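Long-range contacts in UDP-N-acetylglucosamine--peptide N-acetylglucosaminyltransferase stabilizing protein GtfB (Streptococcus gordonii, PDB 5E9T), which pairs with the glycosyltransferase GtfA to attach the first GlcNAc sugar to the serine-rich adhesin GspB, and binds this substrate protein of the accessory SecA2/SecY2 export system: residues E87-H92 and K103-L108; L114-R119 and K129-S134; Q123-A128 and Y144-Q149; Q77-S82 and I91-Q96. All coordinates share one frame; numbering follows the deposited sequence.

Contact 1: E87-H92 and K103-L108; sequences ERARIH and KQVDWL
The strand segments 87-92 and 103-108 run antiparallel at 164°, their axes 4.4 Å apart at closest approach, with Arg90 and Asp106 forming a hydrogen-bonded pair whose two N-H...O bonds run in opposite directions. They are the two arms of a beta hairpin within a large antiparallel sheet. The pairing continues to His92 opposite Gln104, where a classic beta bulge sets both Lys103 and Gln104 against His92: His92 O takes the N-H of Lys103 N at 3.0 Å and, weakly, that of Gln104.

The two faces of the hairpin differ in chemistry. On the apolar one, Ala89 CB sits over the six-membered ring of Trp107, 3.7 Å from its centroid and 20° off the normal, a CH-pi contact. Ile91 and Val105 lie side by side, with CG1 of the isoleucine 3.8 Å from CG2 of the valine, and that CG2 also leans on Ala89 CB. The indole NE1 turns to Glu118 on the next strand, while the ring forms a cation-pi pair with Arg188 of the Gtf1 chain.

The other face is polar. The NE2 amide of Gln104 donates to OD1 of Asp106 on its syn side at 2.8 Å; the same oxygen is hydrogen-bonded to Ser117 OG, on the next strand. Leu108 crosses Arg90 at about a right angle and lays its CD1 over one face of the guanidinium, toward the rim. OD2 of Asp106 meets the edge of the His92 ring, whose plane stands 79° from the carboxylate, and takes a weak bond from His92 NE2 at 3.4 Å.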
# COMPACT_ATOMS: atom_id res chain seq x y z
N GLU B 87 5.02 7.57 3.50
CA GLU B 87 5.84 7.60 4.71
C GLU B 87 6.15 6.19 5.19
O GLU B 87 5.26 5.33 5.28
CB GLU B 87 5.13 8.38 5.82
CG GLU B 87 5.99 8.58 7.06
CD GLU B 87 5.27 9.34 8.15
OE1 GLU B 87 4.03 9.29 8.18
OE2 GLU B 87 5.95 10.00 8.97
N ARG B 88 7.41 5.95 5.50
CA ARG B 88 7.89 4.65 5.95
C ARG B 88 8.52 4.73 7.33
O ARG B 88 8.13 3.98 8.23
CB ARG B 88 8.85 4.05 4.91
CG ARG B 88 8.11 3.56 3.67
CD ARG B 88 6.91 2.71 4.04
NE ARG B 88 6.34 2.02 2.88
CZ ARG B 88 5.14 2.29 2.36
NH1 ARG B 88 4.37 3.23 2.89
NH2 ARG B 88 4.72 1.61 1.30
N ALA B 89 9.54 5.57 7.52
CA ALA B 89 10.16 5.72 8.82
C ALA B 89 10.18 7.17 9.27
O ALA B 89 10.06 8.10 8.46
CB ALA B 89 11.59 5.16 8.81
N ARG B 90 10.33 7.36 10.57
CA ARG B 90 10.68 8.65 11.16
C ARG B 90 12.09 8.55 11.73
O ARG B 90 12.38 7.63 12.51
CB ARG B 90 9.71 9.05 12.27
CG ARG B 90 8.25 8.86 11.92
CD ARG B 90 7.36 9.70 12.82
NE ARG B 90 5.96 9.54 12.45
CZ ARG B 90 5.20 8.52 12.83
NH1 ARG B 90 5.72 7.56 13.59
NH2 ARG B 90 3.93 8.45 12.44
N ILE B 91 12.96 9.48 11.35
CA ILE B 91 14.31 9.55 11.89
C ILE B 91 14.33 10.62 12.97
O ILE B 91 14.04 11.79 12.70
CB ILE B 91 15.34 9.85 10.79
CG1 ILE B 91 15.46 8.68 9.83
CG2 ILE B 91 16.69 10.17 11.42
CD1 ILE B 91 15.42 9.09 8.39
N HIS B 92 14.68 10.22 14.19
CA HIS B 92 14.67 11.11 15.34
C HIS B 92 16.08 11.57 15.66
O HIS B 92 17.04 10.79 15.60
CB HIS B 92 14.05 10.42 16.55
CG HIS B 92 12.59 10.15 16.39
ND1 HIS B 92 11.65 11.16 16.38
CD2 HIS B 92 11.91 8.99 16.23
CE1 HIS B 92 10.45 10.63 16.22
NE2 HIS B 92 10.58 9.32 16.13
N LYS B 103 19.61 9.44 16.25
CA LYS B 103 19.41 8.76 17.52
C LYS B 103 18.61 7.47 17.32
O LYS B 103 19.09 6.38 17.63
CB LYS B 103 18.70 9.70 18.50
CG LYS B 103 18.04 9.04 19.70
CD LYS B 103 17.22 10.07 20.47
CE LYS B 103 16.31 9.44 21.50
NZ LYS B 103 15.21 10.38 21.88
N GLN B 104 17.39 7.60 16.81
CA GLN B 104 16.47 6.48 16.69
C GLN B 104 15.65 6.66 15.41
O GLN B 104 15.15 7.75 15.15
CB GLN B 104 15.57 6.43 17.92
CG GLN B 104 14.36 5.54 17.87
CD GLN B 104 13.44 5.79 19.05
OE1 GLN B 104 13.84 6.43 20.03
NE2 GLN B 104 12.22 5.29 18.98
N VAL B 105 15.51 5.59 14.63
CA VAL B 105 14.69 5.61 13.42
C VAL B 105 13.51 4.67 13.62
O VAL B 105 13.68 3.50 13.96
CB VAL B 105 15.51 5.24 12.17
CG1 VAL B 105 16.23 3.91 12.34
CG2 VAL B 105 14.61 5.20 10.94
N ASP B 106 12.30 5.20 13.40
CA ASP B 106 11.05 4.51 13.72
C ASP B 106 10.38 4.04 12.44
O ASP B 106 9.82 4.85 11.70
CB ASP B 106 10.12 5.46 14.48
CG ASP B 106 10.32 5.41 15.98
OD1 ASP B 106 11.25 4.70 16.42
OD2 ASP B 106 9.57 6.09 16.70
N TRP B 107 10.39 2.73 12.19
CA TRP B 107 9.80 2.18 10.98
C TRP B 107 8.31 1.96 11.15
O TRP B 107 7.84 1.57 12.22
CB TRP B 107 10.49 0.87 10.60
CG TRP B 107 11.89 1.08 10.13
CD1 TRP B 107 13.03 0.91 10.86
CD2 TRP B 107 12.31 1.51 8.83
NE1 TRP B 107 14.13 1.21 10.09
CE2 TRP B 107 13.72 1.58 8.84
CE3 TRP B 107 11.63 1.85 7.65
CZ2 TRP B 107 14.45 1.97 7.72
CZ3 TRP B 107 12.36 2.23 6.54
CH2 TRP B 107 13.76 2.29 6.59
N LEU B 108 7.56 2.20 10.08
CA LEU B 108 6.11 2.10 10.10
C LEU B 108 5.64 1.06 9.09
O LEU B 108 6.38 0.66 8.19
CB LEU B 108 5.45 3.45 9.76
CG LEU B 108 6.02 4.70 10.44
CD1 LEU B 108 5.31 5.95 9.97
CD2 LEU B 108 5.94 4.57 11.95

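Contact 2: L114-R119 and K129-S134; sequences LRLSER and KTAYKS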
# COMPACT_ATOMS: atom_id res chain seq x y z
N LEU B 114 3.44 2.43 14.30
CA LEU B 114 4.82 2.14 14.68
C LEU B 114 5.02 0.64 14.85
O LEU B 114 4.18 -0.05 15.44
CB LEU B 114 5.16 2.88 15.97
CG LEU B 114 6.55 2.64 16.56
CD1 LEU B 114 7.63 3.19 15.64
CD2 LEU B 114 6.64 3.27 17.93
N ARG B 115 6.14 0.14 14.34
CA ARG B 115 6.44 -1.29 14.37
C ARG B 115 7.82 -1.56 14.96
O ARG B 115 7.94 -2.34 15.90
CB ARG B 115 6.31 -1.88 12.97
CG ARG B 115 4.88 -1.95 12.44
CD ARG B 115 3.97 -2.76 13.35
NE ARG B 115 2.76 -3.20 12.65
CZ ARG B 115 1.70 -3.72 13.24
NH1 ARG B 115 1.68 -3.88 14.56
NH2 ARG B 115 0.65 -4.09 12.52
N LEU B 116 8.86 -0.99 14.35
CA LEU B 116 10.22 -1.08 14.87
C LEU B 116 10.74 0.28 15.30
O LEU B 116 10.44 1.30 14.67
CB LEU B 116 11.18 -1.66 13.83
CG LEU B 116 10.79 -2.97 13.16
CD1 LEU B 116 11.88 -3.36 12.18
CD2 LEU B 116 10.54 -4.05 14.20
N SER B 117 11.52 0.29 16.38
CA SER B 117 12.39 1.41 16.74
C SER B 117 13.81 0.87 16.74
O SER B 117 14.17 0.07 17.61
CB SER B 117 12.03 2.00 18.10
OG SER B 117 10.74 2.57 18.10
N GLU B 118 14.62 1.30 15.78
CA GLU B 118 16.02 0.91 15.71
C GLU B 118 16.86 2.05 16.28
O GLU B 118 16.72 3.20 15.85
CB GLU B 118 16.42 0.57 14.28
CG GLU B 118 15.53 -0.51 13.66
CD GLU B 118 15.92 -0.86 12.23
OE1 GLU B 118 16.21 -2.05 11.96
OE2 GLU B 118 15.93 0.05 11.38
N ARG B 119 17.70 1.73 17.26
CA ARG B 119 18.37 2.72 18.09
C ARG B 119 19.84 2.82 17.75
O ARG B 119 20.52 1.81 17.56
CB ARG B 119 18.21 2.39 19.57
CG ARG B 119 16.90 1.71 19.89
CD ARG B 119 16.21 2.39 21.05
NE ARG B 119 15.00 1.67 21.45
CZ ARG B 119 13.91 2.26 21.93
NH1 ARG B 119 13.88 3.58 22.07
NH2 ARG B 119 12.85 1.54 22.26
N LYS B 129 17.03 -2.81 18.38
CA LYS B 129 15.74 -2.66 17.74
C LYS B 129 14.66 -3.02 18.74
O LYS B 129 14.76 -4.04 19.42
CB LYS B 129 15.60 -3.53 16.49
CG LYS B 129 16.72 -3.42 15.47
CD LYS B 129 16.41 -4.32 14.28
CE LYS B 129 17.58 -4.45 13.33
NZ LYS B 129 17.31 -5.50 12.31
N THR B 130 13.64 -2.18 18.83
CA THR B 130 12.47 -2.46 19.64
C THR B 130 11.33 -2.89 18.71
O THR B 130 11.11 -2.26 17.67
CB THR B 130 12.06 -1.23 20.45
OG1 THR B 130 13.20 -0.76 21.18
CG2 THR B 130 10.97 -1.58 21.44
N ALA B 131 10.64 -3.95 19.08
CA ALA B 131 9.51 -4.46 18.31
C ALA B 131 8.22 -4.15 19.04
O ALA B 131 8.15 -4.25 20.27
CB ALA B 131 9.64 -5.97 18.07
N TYR B 132 7.18 -3.78 18.29
CA TYR B 132 5.91 -3.36 18.86
C TYR B 132 4.79 -4.29 18.44
O TYR B 132 4.65 -4.60 17.25
CB TYR B 132 5.57 -1.93 18.45
CG TYR B 132 6.50 -0.89 19.04
CD1 TYR B 132 7.70 -0.59 18.42
CD2 TYR B 132 6.16 -0.21 20.21
CE1 TYR B 132 8.56 0.36 18.95
CE2 TYR B 132 7.01 0.74 20.74
CZ TYR B 132 8.20 1.03 20.11
OH TYR B 132 9.05 1.97 20.63
N LYS B 133 3.99 -4.73 19.41
CA LYS B 133 2.76 -5.45 19.12
C LYS B 133 1.64 -4.43 18.85
O LYS B 133 1.89 -3.24 18.64
CB LYS B 133 2.42 -6.43 20.25
CG LYS B 133 2.46 -5.86 21.65
CD LYS B 133 1.71 -6.77 22.61
CE LYS B 133 1.64 -6.17 24.00
NZ LYS B 133 0.70 -6.92 24.89
N SER B 134 0.39 -4.91 18.86
CA SER B 134 -0.71 -4.25 18.16
C SER B 134 -0.88 -2.79 18.59
O SER B 134 -0.81 -1.88 17.76
CB SER B 134 -2.00 -5.03 18.40
OG SER B 134 -1.78 -6.41 18.19
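Leu114 lays CD2 over one face of the Tyr132 ring, 3.7 Å from its centroid, as a CH-pi contact; CG anti to the backbone N (chi1 177°) brings the leucine branch there. The ring edge meets the neighbouring backbone at Arg115 O, and its hydroxyl reaches across to Ser117, with Tyr132 OH donating to Ser117 OG at 3.1 Å. The same serine oxygen has its stronger partner in Asp106, on the adjacent strand 101-108.

Farther on, Arg119 crosses the Thr130 side chain, with the threonine hydroxyl at the guanidinium edge: Arg119 NH2 gives the stronger bond, 2.6 Å to Thr130 OG1, and NE a weak one. Thr141 on the following strand is another partner of OG1.

On the opposite face, Glu118 and Lys129 run side by side in extended form, CG against CG at 3.6 Å. Their ion pair, OE1 to NZ, is long, and the other carboxylate oxygen, OE2, is taken by Trp107 NE1 and by Arg188 of the Gtf1 chain.

Between these groups, Ser117 and Thr130 exchange backbone N-H...O bonds. This is the cross-strand pairing of an antiparallel beta hairpin, with one face turned to the glycosyltransferase subunit.

Contact 3: Q123-A128 and Y144-Q149; sequences QGRCFA and YSTDGQ
Arg125 reaches across to Tyr144 and Thr146 from the loop just before strand 126-132. Its CB already heads toward the other segment, and with CG anti to the backbone N (chi1 -153°) the chain runs on to Arg125 CD, which passes 3.9 Å from Thr146 CG2. A bend at chi3 (47°) then turns the head of the side chain. NE lies under the same methyl and forms a salt bridge with Asp51 OD1. Thr146 CG2 stands over one face of the guanidinium, 3.7 Å from Arg125 CZ, the two side chains crossing at about a right angle.

Opposite is the connection between strands 138-144 and 150-155, a type I beta turn from Ser145 to Gly148. The turn carries an ST turn as well, since Ser145 OG accepts the N-H of Asp147, and the loop also meets the Gtf1 chain through Gly148.

Beyond CZ, Arg125 NH2 donates to Tyr144 O at 3.2 Å; the oxygen lies in the guanidinium plane, and the N-H...O angle is 150°. The position of NH1, beside Ser145 O, is doubtful in the model. Tyr144 also returns a bond to the first segment, from Tyr144 N to Phe127 O at 2.9 Å.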
# COMPACT_ATOMS: atom_id res chain seq x y z
N GLN B 123 28.50 6.19 18.25
CA GLN B 123 29.41 5.67 17.24
C GLN B 123 28.74 5.49 15.89
O GLN B 123 29.41 5.07 14.93
CB GLN B 123 30.02 4.34 17.69
CG GLN B 123 30.82 4.39 18.99
CD GLN B 123 29.94 4.38 20.23
OE1 GLN B 123 28.72 4.56 20.14
NE2 GLN B 123 30.54 4.17 21.39
N GLY B 124 27.45 5.78 15.78
CA GLY B 124 26.73 5.66 14.53
C GLY B 124 26.18 4.28 14.23
O GLY B 124 25.49 4.11 13.22
N ARG B 125 26.49 3.28 15.06
CA ARG B 125 25.95 1.95 14.87
C ARG B 125 24.54 1.83 15.45
O ARG B 125 24.16 2.57 16.37
CB ARG B 125 26.86 0.91 15.52
CG ARG B 125 26.76 -0.45 14.87
CD ARG B 125 27.34 -1.54 15.75
NE ARG B 125 26.87 -1.43 17.12
CZ ARG B 125 26.56 -2.48 17.88
NH1 ARG B 125 26.65 -3.70 17.38
NH2 ARG B 125 26.14 -2.31 19.12
N CYS B 126 23.76 0.90 14.90
CA CYS B 126 22.45 0.56 15.45
C CYS B 126 22.63 -0.62 16.40
O CYS B 126 22.85 -1.75 15.95
CB CYS B 126 21.47 0.24 14.33
SG CYS B 126 19.92 -0.55 14.87
N PHE B 127 22.53 -0.36 17.70
CA PHE B 127 22.76 -1.39 18.71
C PHE B 127 21.48 -2.05 19.21
O PHE B 127 21.56 -3.06 19.91
CB PHE B 127 23.53 -0.80 19.90
CG PHE B 127 22.76 0.21 20.70
CD1 PHE B 127 22.65 1.52 20.28
CD2 PHE B 127 22.16 -0.16 21.90
CE1 PHE B 127 21.95 2.44 21.02
CE2 PHE B 127 21.46 0.77 22.64
CZ PHE B 127 21.35 2.07 22.20
N ALA B 128 20.31 -1.51 18.89
CA ALA B 128 19.07 -2.05 19.43
C ALA B 128 17.93 -1.83 18.46
O ALA B 128 17.85 -0.79 17.79
CB ALA B 128 18.74 -1.42 20.78
N TYR B 144 22.28 -5.88 20.14
CA TYR B 144 23.15 -6.67 19.28
C TYR B 144 24.61 -6.34 19.54
O TYR B 144 24.96 -5.21 19.89
CB TYR B 144 22.85 -6.42 17.80
CG TYR B 144 21.40 -6.59 17.41
CD1 TYR B 144 20.52 -5.52 17.47
CD2 TYR B 144 20.92 -7.81 16.97
CE1 TYR B 144 19.20 -5.66 17.11
CE2 TYR B 144 19.60 -7.97 16.61
CZ TYR B 144 18.74 -6.89 16.68
OH TYR B 144 17.42 -7.04 16.32
N SER B 145 25.47 -7.33 19.34
CA SER B 145 26.90 -7.06 19.33
C SER B 145 27.26 -6.31 18.05
O SER B 145 26.43 -6.10 17.17
CB SER B 145 27.69 -8.37 19.44
OG SER B 145 27.64 -9.11 18.23
N THR B 146 28.52 -5.92 17.93
CA THR B 146 28.96 -5.30 16.69
C THR B 146 29.04 -6.30 15.55
O THR B 146 29.23 -5.89 14.40
CB THR B 146 30.30 -4.60 16.90
OG1 THR B 146 31.22 -5.50 17.51
CG2 THR B 146 30.12 -3.38 17.80
N ASP B 147 28.91 -7.59 15.85
CA ASP B 147 28.82 -8.64 14.84
C ASP B 147 27.38 -9.02 14.53
O ASP B 147 27.15 -9.93 13.72
CB ASP B 147 29.59 -9.87 15.30
CG ASP B 147 31.04 -9.56 15.62
OD1 ASP B 147 31.71 -8.95 14.77
OD2 ASP B 147 31.49 -9.91 16.73
N GLY B 148 26.40 -8.36 15.15
CA GLY B 148 25.01 -8.64 14.87
C GLY B 148 24.43 -9.84 15.58
O GLY B 148 23.53 -10.50 15.04
N GLN B 149 24.90 -10.15 16.78
CA GLN B 149 24.45 -11.31 17.53
C GLN B 149 23.63 -10.85 18.73
O GLN B 149 23.83 -9.75 19.24
CB GLN B 149 25.65 -12.14 18.01
CG GLN B 149 26.78 -12.17 17.01
CD GLN B 149 27.49 -13.51 16.96
OE1 GLN B 149 27.09 -14.45 17.64
NE2 GLN B 149 28.54 -13.60 16.16

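Contact 4: Q77-S82 and I91-Q96; sequences QVARVS and IHYASQ
With CG anti to its carbonyl carbon (chi1 -73°), Tyr93, whose CB points toward segment 77-82, brings its ring to that segment, and the second torsion (chi2 -27°) sets CD2 and CE2 against the backbone of Gln77 and Val78. CD2 of Tyr93 comes to 3.4 Å from Gln77 C, and the hydroxyl continues past Val78, with Tyr93 OH 3.5 Å from Ala79 CB. The hydroxyl is hydrogen-bonded to the backbone O of Asp75, in the turn that leads into strand 79-83, while the side chain of Asp75 accepts the N-H of Val78.

The valine itself turns away from the second strand, but with Val78 CG2 anti to the backbone N that methyl lies 3.4 Å from Ile91 O.

Ala79 and Ile91 form the one antiparallel hydrogen-bonded pair between the segments. Ile91 N donates to Ala79 O at 3.2 Å with a fairly straight N-H...O angle of 163°, although the donor stands well above the carbonyl plane. The return bond, from Ala79 N to Ile91 O, is weak.

On the buried side, Ala79 CB abuts Ile91 CB at 3.6 Å. Val81 crosses the isoleucine at about a right angle, Val81 CG2 touching Ile91 CD1 at 3.5 Å, and packs on Trp107 too, so the apolar surface runs on across the sheet.

From the Ala79-Ile91 pair the strands spread apart toward Val78 and His92, while toward the turn Val81 faces both Arg88 and Ala89. The whole is an antiparallel beta hairpin with a classic bulge, near one margin of the extended sheet.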
# COMPACT_ATOMS: atom_id res chain seq x y z
N GLN B 77 14.09 19.76 12.86
CA GLN B 77 13.61 19.01 14.02
C GLN B 77 13.39 17.51 13.80
O GLN B 77 13.24 16.80 14.80
CB GLN B 77 12.29 19.62 14.53
CG GLN B 77 11.39 20.18 13.46
CD GLN B 77 10.13 20.78 14.03
OE1 GLN B 77 9.89 20.70 15.24
NE2 GLN B 77 9.32 21.40 13.18
N VAL B 78 13.43 17.00 12.57
CA VAL B 78 13.11 15.60 12.33
C VAL B 78 13.45 15.21 10.89
O VAL B 78 13.85 16.06 10.09
CB VAL B 78 11.62 15.32 12.64
CG1 VAL B 78 10.74 15.78 11.49
CG2 VAL B 78 11.39 13.85 12.98
N ALA B 79 13.28 13.93 10.55
CA ALA B 79 13.55 13.45 9.20
C ALA B 79 12.56 12.34 8.86
O ALA B 79 11.73 11.95 9.68
CB ALA B 79 15.00 12.98 9.07
N ARG B 80 12.67 11.82 7.64
CA ARG B 80 11.68 10.90 7.10
C ARG B 80 12.33 9.96 6.10
O ARG B 80 13.29 10.33 5.42
CB ARG B 80 10.53 11.67 6.45
CG ARG B 80 9.42 10.83 5.84
CD ARG B 80 8.85 11.55 4.62
NE ARG B 80 7.44 11.25 4.39
CZ ARG B 80 6.44 11.84 5.05
NH1 ARG B 80 6.71 12.75 5.97
NH2 ARG B 80 5.19 11.51 4.78
N VAL B 81 11.80 8.74 6.01
CA VAL B 81 12.10 7.81 4.93
C VAL B 81 10.82 7.58 4.15
O VAL B 81 9.76 7.36 4.74
CB VAL B 81 12.67 6.48 5.45
CG1 VAL B 81 13.01 5.56 4.28
CG2 VAL B 81 13.90 6.72 6.28
N SER B 82 10.91 7.61 2.82
CA SER B 82 9.75 7.46 1.95
C SER B 82 10.02 6.45 0.85
O SER B 82 11.14 6.31 0.37
CB SER B 82 9.35 8.80 1.32
OG SER B 82 8.59 9.58 2.22
N ILE B 91 12.96 9.48 11.35
CA ILE B 91 14.31 9.55 11.89
C ILE B 91 14.33 10.62 12.97
O ILE B 91 14.04 11.79 12.70
CB ILE B 91 15.34 9.85 10.79
CG1 ILE B 91 15.46 8.68 9.83
CG2 ILE B 91 16.69 10.17 11.42
CD1 ILE B 91 15.42 9.09 8.39
N HIS B 92 14.68 10.22 14.19
CA HIS B 92 14.67 11.11 15.34
C HIS B 92 16.08 11.57 15.66
O HIS B 92 17.04 10.79 15.60
CB HIS B 92 14.05 10.42 16.55
CG HIS B 92 12.59 10.15 16.39
ND1 HIS B 92 11.65 11.16 16.38
CD2 HIS B 92 11.91 8.99 16.23
CE1 HIS B 92 10.45 10.63 16.22
NE2 HIS B 92 10.58 9.32 16.13
N TYR B 93 16.20 12.85 16.01
CA TYR B 93 17.49 13.50 16.15
C TYR B 93 18.01 13.38 17.57
O TYR B 93 17.32 13.75 18.52
CB TYR B 93 17.38 14.97 15.74
CG TYR B 93 17.25 15.16 14.26
CD1 TYR B 93 17.77 14.22 13.37
CD2 TYR B 93 16.60 16.27 13.73
CE1 TYR B 93 17.65 14.39 12.01
CE2 TYR B 93 16.49 16.44 12.36
CZ TYR B 93 17.01 15.50 11.51
OH TYR B 93 16.90 15.66 10.15
N ALA B 94 19.23 12.86 17.71
CA ALA B 94 19.93 12.94 18.98
C ALA B 94 20.15 14.40 19.33
O ALA B 94 20.65 15.17 18.51
CB ALA B 94 21.27 12.21 18.90
N SER B 95 19.82 14.78 20.56
CA SER B 95 19.84 16.19 20.89
C SER B 95 21.27 16.51 21.31
O SER B 95 21.69 16.22 22.43
CB SER B 95 18.83 16.52 21.98
OG SER B 95 19.19 17.69 22.68
N GLN B 96 21.98 17.17 20.40
CA GLN B 96 23.39 17.50 20.55
C GLN B 96 23.56 18.91 20.00
O GLN B 96 22.69 19.43 19.30
CB GLN B 96 24.30 16.53 19.78
CG GLN B 96 24.73 15.28 20.55
CD GLN B 96 26.00 14.66 19.98
OE1 GLN B 96 26.57 15.16 19.01
NE2 GLN B 96 26.46 13.57 20.59

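Overall arrangement
All four contacts reach one antiparallel sheet whose strands follow each other in chain order. Contacts 4 and 1 share strand 86-94, with Ile91 and His92 in both; contacts 2 and 3 share strand 126-132. Contacts 1 and 2 meet where strands 101-108 and 114-120 are neighbours, through polar side chains. Contacts 1, 2 and 4 are partly buried hairpins, apolar packing being most evident in 4 and on one face of 1, whereas contact 2 relies more on hydroxyls and charges. Contact 3, largely buried, instead joins a strand to a turn through an arginine and a backbone bond. Contacts 1, 2 and 3 also meet the Gtf1 chain.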